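Local coordinates for pyrroline carboxylate reductase (Plasmodium falciparum, PDB 2RCY), which probably reduces pyrroline-5-carboxylate to proline, the last step of proline synthesis, and binds NADP as its cofactor, at residues 7-12 with 61-66; 33-38 with 45-50. All blocks are in the same frame, centred on the assembly; numbering follows the deposited sequence.

Both contacts lie in the nucleotide-binding Rossmann half of the chain and belong to one sheet, with centres about 9 Å apart. Across that sheet the strands run 47-48, 34-37, 7-10, 61-64, all parallel. Contact 1 joins strand 7-10 to strand 61-64. Contact 2 joins strand 34-37 to strand 47-48, the outermost strand at this end within the chain. Along the chain, both segments of contact 2 fall between the two of contact 1. Strands 7-10 and 34-37 are neighbours and tie the contacts together, with Leu7 O 2.8 Å from Phe35 N. Both contacts reach NADP, which lies at the C-terminal ends of strands 7-10 and 34-37.

Contact 1 of 2, residues 7-12 with 61-66. With NAP (NADP nicotinamide-adenine-dinucleotide phosphate), chain G.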
# COMPACT_ATOMS: atom_id res chain seq x y z
N LEU A 7 -22.66 3.65 -49.20
CA LEU A 7 -22.05 3.27 -47.93
C LEU A 7 -23.09 2.60 -47.04
O LEU A 7 -24.19 3.13 -46.85
CB LEU A 7 -21.46 4.50 -47.23
CG LEU A 7 -20.03 4.45 -46.67
CD1 LEU A 7 -19.76 5.69 -45.82
CD2 LEU A 7 -19.76 3.20 -45.87
N GLY A 8 -22.73 1.45 -46.48
CA GLY A 8 -23.64 0.69 -45.62
C GLY A 8 -23.07 0.43 -44.24
O GLY A 8 -21.94 -0.02 -44.10
N PHE A 9 -23.88 0.71 -43.22
CA PHE A 9 -23.47 0.52 -41.83
C PHE A 9 -24.25 -0.61 -41.17
O PHE A 9 -25.45 -0.49 -40.91
CB PHE A 9 -23.63 1.82 -41.03
CG PHE A 9 -22.61 2.87 -41.38
CD1 PHE A 9 -22.86 3.80 -42.38
CD2 PHE A 9 -21.39 2.92 -40.70
CE1 PHE A 9 -21.91 4.77 -42.70
CE2 PHE A 9 -20.44 3.88 -41.01
CZ PHE A 9 -20.70 4.81 -42.01
N MSE A 10 -23.56 -1.72 -40.91
CA MSE A 10 -24.16 -2.86 -40.23
C MSE A 10 -24.12 -2.64 -38.72
O MSE A 10 -23.13 -2.96 -38.06
CB MSE A 10 -23.46 -4.16 -40.63
CG MSE A 10 -23.43 -4.40 -42.14
SE MSE A 10 -22.91 -6.20 -42.69
CE MSE A 10 -21.13 -6.26 -41.91
N GLY A 11 -25.20 -2.07 -38.20
CA GLY A 11 -25.30 -1.70 -36.79
C GLY A 11 -25.08 -0.21 -36.58
O GLY A 11 -24.09 0.35 -37.06
N LEU A 12 -26.01 0.43 -35.88
CA LEU A 12 -25.88 1.84 -35.53
C LEU A 12 -25.93 2.07 -34.02
O LEU A 12 -26.86 2.70 -33.50
CB LEU A 12 -26.95 2.70 -36.22
CG LEU A 12 -26.76 3.21 -37.65
CD1 LEU A 12 -27.65 4.42 -37.86
CD2 LEU A 12 -25.32 3.58 -37.98
N ILE A 61 -19.41 -0.11 -50.35
CA ILE A 61 -18.56 -0.21 -49.17
C ILE A 61 -19.42 -0.55 -47.95
O ILE A 61 -20.38 0.16 -47.64
CB ILE A 61 -17.73 1.09 -48.95
CG1 ILE A 61 -16.68 1.25 -50.05
CG2 ILE A 61 -17.06 1.08 -47.57
CD1 ILE A 61 -15.96 2.59 -50.06
N ILE A 62 -19.06 -1.64 -47.28
CA ILE A 62 -19.82 -2.14 -46.13
C ILE A 62 -19.01 -1.96 -44.85
O ILE A 62 -17.84 -2.34 -44.78
CB ILE A 62 -20.23 -3.63 -46.32
CG1 ILE A 62 -21.08 -3.81 -47.59
CG2 ILE A 62 -21.03 -4.12 -45.12
CD1 ILE A 62 -20.28 -4.19 -48.83
N VAL A 63 -19.65 -1.37 -43.84
CA VAL A 63 -19.01 -1.14 -42.54
C VAL A 63 -19.61 -2.08 -41.49
O VAL A 63 -20.82 -2.07 -41.25
CB VAL A 63 -19.15 0.33 -42.07
CG1 VAL A 63 -18.41 0.56 -40.76
CG2 VAL A 63 -18.62 1.28 -43.13
N CYS A 64 -18.75 -2.89 -40.88
CA CYS A 64 -19.15 -3.78 -39.80
C CYS A 64 -19.05 -3.04 -38.46
O CYS A 64 -17.96 -2.90 -37.90
CB CYS A 64 -18.30 -5.04 -39.79
SG CYS A 64 -18.90 -6.35 -38.70
N ALA A 65 -20.19 -2.57 -37.97
CA ALA A 65 -20.23 -1.74 -36.76
C ALA A 65 -20.94 -2.43 -35.59
O ALA A 65 -21.48 -1.77 -34.70
CB ALA A 65 -20.88 -0.39 -37.07
N VAL A 66 -20.92 -3.76 -35.59
CA VAL A 66 -21.50 -4.55 -34.50
C VAL A 66 -20.44 -4.88 -33.45
O VAL A 66 -19.24 -4.72 -33.70
CB VAL A 66 -22.16 -5.86 -35.01
CG1 VAL A 66 -23.38 -5.56 -35.86
CG2 VAL A 66 -21.16 -6.72 -35.78
PA NAP G . -23.20 -0.90 -29.26
O1A NAP G . -23.57 0.51 -28.87
O2A NAP G . -23.75 -2.05 -28.46
O5B NAP G . -23.56 -1.09 -30.82
C5B NAP G . -23.98 -2.34 -31.37
C4B NAP G . -25.19 -2.07 -32.26
O4B NAP G . -25.36 -3.13 -33.21
C3B NAP G . -26.47 -1.99 -31.44
O3B NAP G . -27.05 -0.69 -31.61
C2B NAP G . -27.39 -3.06 -32.00
O2B NAP G . -28.72 -2.59 -32.19
C1B NAP G . -26.75 -3.45 -33.33
N9A NAP G . -26.91 -4.89 -33.67
C8A NAP G . -27.09 -5.91 -32.82
N7A NAP G . -27.19 -7.06 -33.53
C5A NAP G . -27.07 -6.75 -34.83
C6A NAP G . -27.09 -7.50 -36.01
N6A NAP G . -27.25 -8.84 -35.96
N1A NAP G . -26.94 -6.87 -37.20
C2A NAP G . -26.77 -5.54 -37.26
N3A NAP G . -26.75 -4.79 -36.14
C4A NAP G . -26.89 -5.38 -34.92
O3 NAP G . -21.60 -1.02 -29.29
PN NAP G . -20.67 0.13 -29.92
O1N NAP G . -20.02 0.87 -28.77
O2N NAP G . -21.45 0.90 -30.96
O5D NAP G . -19.51 -0.70 -30.65
C5D NAP G . -19.71 -1.39 -31.87
C4D NAP G . -18.36 -1.76 -32.47
O4D NAP G . -17.58 -0.58 -32.67
C3D NAP G . -17.55 -2.67 -31.55
O3D NAP G . -17.09 -3.79 -32.32
C2D NAP G . -16.38 -1.84 -31.07
O2D NAP G . -15.17 -2.59 -30.99
C1D NAP G . -16.27 -0.74 -32.11
N1N NAP G . -15.75 0.52 -31.57
C2N NAP G . -16.46 1.22 -30.67
C3N NAP G . -15.98 2.43 -30.17
C7N NAP G . -16.78 3.21 -29.17
O7N NAP G . -17.93 2.73 -28.70
N7N NAP G . -16.37 4.33 -28.79
C4N NAP G . -14.74 2.91 -30.61
C5N NAP G . -14.03 2.17 -31.54
C6N NAP G . -14.56 0.97 -32.01
P2B NAP G . -29.80 -2.53 -30.99
O1X NAP G . -31.12 -2.37 -31.70
O2X NAP G . -29.64 -3.85 -30.26
O3X NAP G . -29.39 -1.32 -30.18
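The first strand of the Rossmann fold pairs here with strand 61-64, and the glycine-rich turn that follows it meets Ala65 and Val66 at the NADP pocket. Strands 7-10 and 61-64 run parallel, their axes 20° apart. Gly8 N bonds to Ile61 O, and Gly8 O in turn accepts Val63 N at 2.7 Å. Met10 N continues the ladder to Val63 O. The last rung, Ala65 N to Met10 O, is more bent, at 141° on the hydrogen, where the chains leave the sheet.

Val63 is the main side chain on the face it shares with Leu7, Phe9 and Ile61. Its CG2 packs against Leu7 CD2 at 3.5 Å. The same methyl lies over one face of the Phe9 ring, 4.2 Å from the centroid, in a CH-pi contact. Helix 14-26 packs on this face through Leu19 and Ile23.

On the other face Met10, a selenomethionine, bends at its last torsion (chi3 -60°). The selenium meets Ile62 CG2 at 3.7 Å, and CE turns to the CB of Cys64. Asn52 and Leu55 of helix 52-58 and Val74 and Leu75 of helix 71-77 touch this side chain.

Beyond the strands the contact becomes part of the cofactor site. Gly11 is the first glycine of a GxGxxG pattern, as in other dinucleotide-binding folds. Gly11 has no side chain, and its CA lies 3.5 Å from adenine N3A of NADP. Val66 CG1 approaches N3A too. At the nicotinamide end of the cofactor, the ribose hydroxyl O3D donates a hydrogen bond of 2.7 Å to Val66 O.

Contact 2 of 2, residues 33-38 with 45-50; sequences NLFYYG and TLNYMS. With NAP (NADP nicotinamide-adenine-dinucleotide phosphate), chain G.
Tyr36 and Tyr48 meet through different first torsions. Tyr36 holds CG between its backbone N and carbonyl carbon (chi1 87°), while Tyr48 swings CG to the far side of its N (chi1 -178°). The edge of Tyr48 then faces the ring of Tyr36 in an offset edge-to-face pair, with centroids 5.4 Å apart. Tyr48 CD1 lies 3.5 Å from Tyr36 CZ. The edge of the Tyr36 ring also comes up to Leu46 O, nearest at CE1.

The backbones form a short parallel ladder at the margin of the Rossmann sheet. Leu34 O accepts Asn47 N at 3.0 Å, and the side-chain ND2 of Asn47 adds a weak bond to the same oxygen. Asn47 O receives Tyr36 N, and Tyr36 O receives Met49 N.

On the face opposite the Tyr36-Tyr48 pair, Phe35 CD2 packs against Asn47 CB. The selenium of Met49, a selenomethionine, sits obliquely to the Phe35 ring in a Met-aromatic contact, 4.4 Å from the centroid. His58 of helix 52-58 meets Phe35 edge to face and also touches Met49. Leu34 CB packs on Leu46 CG, and both side chains touch helix 14-26, Leu34 at Ala24 and Leu46 at Ala20 and His21.

Tyr37 carries the contact to the cofactor. One edge of its ring meets Met49 O, 3.2 Å from CD1, and its CD2 lies 3.8 Å from adenine C2A of NADP. Ser50 O lies 3.2 Å from Tyr37 CE1, oblique to the ring. The carbonyl of Met49 would probably be drawn to the slightly positive C-H edge. Tyr36 OH is hydrogen-bonded to the backbone N of Lys42, an NADP-binding residue, which links the aromatic pair to the cofactor site.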
# COMPACT_ATOMS: atom_id res chain seq x y z
N ASN A 33 -27.35 7.91 -50.44
CA ASN A 33 -26.39 6.82 -50.63
C ASN A 33 -25.78 6.30 -49.32
O ASN A 33 -24.83 5.51 -49.34
CB ASN A 33 -25.30 7.24 -51.62
CG ASN A 33 -25.81 7.35 -53.05
OD1 ASN A 33 -26.84 6.77 -53.40
ND2 ASN A 33 -25.08 8.08 -53.88
N LEU A 34 -26.32 6.76 -48.20
CA LEU A 34 -25.94 6.25 -46.88
C LEU A 34 -27.03 5.35 -46.32
O LEU A 34 -28.18 5.77 -46.16
CB LEU A 34 -25.63 7.40 -45.92
CG LEU A 34 -24.17 7.86 -45.77
CD1 LEU A 34 -23.62 8.47 -47.05
CD2 LEU A 34 -24.04 8.85 -44.62
N PHE A 35 -26.66 4.10 -46.03
CA PHE A 35 -27.61 3.08 -45.59
C PHE A 35 -27.18 2.43 -44.27
O PHE A 35 -26.01 2.49 -43.89
CB PHE A 35 -27.79 2.00 -46.66
CG PHE A 35 -28.21 2.55 -48.00
CD1 PHE A 35 -27.26 2.81 -48.99
CD2 PHE A 35 -29.55 2.79 -48.29
CE1 PHE A 35 -27.64 3.31 -50.23
CE2 PHE A 35 -29.94 3.29 -49.53
CZ PHE A 35 -28.98 3.55 -50.50
N TYR A 36 -28.14 1.81 -43.58
CA TYR A 36 -27.87 1.10 -42.33
C TYR A 36 -28.89 -0.01 -42.06
O TYR A 36 -30.00 0.00 -42.59
CB TYR A 36 -27.83 2.08 -41.15
CG TYR A 36 -29.18 2.35 -40.51
CD1 TYR A 36 -30.06 3.29 -41.07
CD2 TYR A 36 -29.58 1.68 -39.36
CE1 TYR A 36 -31.30 3.54 -40.49
CE2 TYR A 36 -30.82 1.92 -38.77
CZ TYR A 36 -31.67 2.85 -39.34
OH TYR A 36 -32.90 3.10 -38.76
N TYR A 37 -28.48 -0.98 -41.23
CA TYR A 37 -29.41 -1.96 -40.66
C TYR A 37 -29.14 -2.20 -39.18
O TYR A 37 -27.99 -2.24 -38.74
CB TYR A 37 -29.39 -3.29 -41.42
CG TYR A 37 -30.12 -4.41 -40.68
CD1 TYR A 37 -31.52 -4.48 -40.69
CD2 TYR A 37 -29.42 -5.36 -39.95
CE1 TYR A 37 -32.19 -5.49 -40.00
CE2 TYR A 37 -30.08 -6.38 -39.27
CZ TYR A 37 -31.46 -6.43 -39.30
OH TYR A 37 -32.12 -7.43 -38.62
N GLY A 38 -30.22 -2.37 -38.42
CA GLY A 38 -30.17 -2.81 -37.04
C GLY A 38 -31.43 -3.59 -36.70
O GLY A 38 -32.44 -3.47 -37.41
N THR A 45 -30.61 10.03 -39.87
CA THR A 45 -30.87 10.55 -41.21
C THR A 45 -30.57 9.52 -42.30
O THR A 45 -31.00 9.67 -43.45
CB THR A 45 -30.07 11.85 -41.49
OG1 THR A 45 -28.67 11.60 -41.29
CG2 THR A 45 -30.52 12.98 -40.57
N LEU A 46 -29.85 8.47 -41.93
CA LEU A 46 -29.48 7.39 -42.86
C LEU A 46 -30.68 6.52 -43.23
O LEU A 46 -31.61 6.35 -42.43
CB LEU A 46 -28.36 6.53 -42.27
CG LEU A 46 -26.93 7.02 -42.47
CD1 LEU A 46 -26.54 8.10 -41.47
CD2 LEU A 46 -25.96 5.85 -42.39
N ASN A 47 -30.65 5.98 -44.44
CA ASN A 47 -31.74 5.18 -44.98
C ASN A 47 -31.72 3.74 -44.45
O ASN A 47 -30.72 3.03 -44.59
CB ASN A 47 -31.72 5.19 -46.51
CG ASN A 47 -31.84 6.59 -47.08
OD1 ASN A 47 -32.86 7.25 -46.93
ND2 ASN A 47 -30.79 7.04 -47.76
N TYR A 48 -32.83 3.33 -43.84
CA TYR A 48 -32.96 1.98 -43.28
C TYR A 48 -33.05 0.92 -44.38
O TYR A 48 -33.68 1.14 -45.42
CB TYR A 48 -34.18 1.90 -42.36
CG TYR A 48 -34.38 0.55 -41.70
CD1 TYR A 48 -33.69 0.22 -40.53
CD2 TYR A 48 -35.25 -0.40 -42.23
CE1 TYR A 48 -33.86 -1.01 -39.91
CE2 TYR A 48 -35.43 -1.64 -41.63
CZ TYR A 48 -34.74 -1.94 -40.47
OH TYR A 48 -34.91 -3.16 -39.86
N MSE A 49 -32.42 -0.22 -44.13
CA MSE A 49 -32.49 -1.36 -45.04
C MSE A 49 -32.94 -2.61 -44.29
O MSE A 49 -32.69 -2.75 -43.09
CB MSE A 49 -31.15 -1.57 -45.74
CG MSE A 49 -31.29 -1.94 -47.20
SE MSE A 49 -29.97 -1.04 -48.32
CE MSE A 49 -30.98 -1.04 -49.99
N SER A 50 -33.60 -3.51 -45.01
CA SER A 50 -34.29 -4.66 -44.41
C SER A 50 -33.39 -5.65 -43.68
O SER A 50 -33.79 -6.22 -42.66
CB SER A 50 -35.12 -5.39 -45.48
OG SER A 50 -35.96 -6.37 -44.89
PA NAP G . -23.20 -0.90 -29.26
O1A NAP G . -23.57 0.51 -28.87
O2A NAP G . -23.75 -2.05 -28.46
O5B NAP G . -23.56 -1.09 -30.82
C5B NAP G . -23.98 -2.34 -31.37
C4B NAP G . -25.19 -2.07 -32.26
O4B NAP G . -25.36 -3.13 -33.21
C3B NAP G . -26.47 -1.99 -31.44
O3B NAP G . -27.05 -0.69 -31.61
C2B NAP G . -27.39 -3.06 -32.00
O2B NAP G . -28.72 -2.59 -32.19
C1B NAP G . -26.75 -3.45 -33.33
N9A NAP G . -26.91 -4.89 -33.67
C8A NAP G . -27.09 -5.91 -32.82
N7A NAP G . -27.19 -7.06 -33.53
C5A NAP G . -27.07 -6.75 -34.83
C6A NAP G . -27.09 -7.50 -36.01
N6A NAP G . -27.25 -8.84 -35.96
N1A NAP G . -26.94 -6.87 -37.20
C2A NAP G . -26.77 -5.54 -37.26
N3A NAP G . -26.75 -4.79 -36.14
C4A NAP G . -26.89 -5.38 -34.92
O3 NAP G . -21.60 -1.02 -29.29
PN NAP G . -20.67 0.13 -29.92
O1N NAP G . -20.02 0.87 -28.77
O2N NAP G . -21.45 0.90 -30.96
O5D NAP G . -19.51 -0.70 -30.65
C5D NAP G . -19.71 -1.39 -31.87
C4D NAP G . -18.36 -1.76 -32.47
O4D NAP G . -17.58 -0.58 -32.67
C3D NAP G . -17.55 -2.67 -31.55
O3D NAP G . -17.09 -3.79 -32.32
C2D NAP G . -16.38 -1.84 -31.07
O2D NAP G . -15.17 -2.59 -30.99
C1D NAP G . -16.27 -0.74 -32.11
N1N NAP G . -15.75 0.52 -31.57
C2N NAP G . -16.46 1.22 -30.67
C3N NAP G . -15.98 2.43 -30.17
C7N NAP G . -16.78 3.21 -29.17
O7N NAP G . -17.93 2.73 -28.70
N7N NAP G . -16.37 4.33 -28.79
C4N NAP G . -14.74 2.91 -30.61
C5N NAP G . -14.03 2.17 -31.54
C6N NAP G . -14.56 0.97 -32.01
P2B NAP G . -29.80 -2.53 -30.99
O1X NAP G . -31.12 -2.37 -31.70
O2X NAP G . -29.64 -3.85 -30.26
O3X NAP G . -29.39 -1.32 -30.18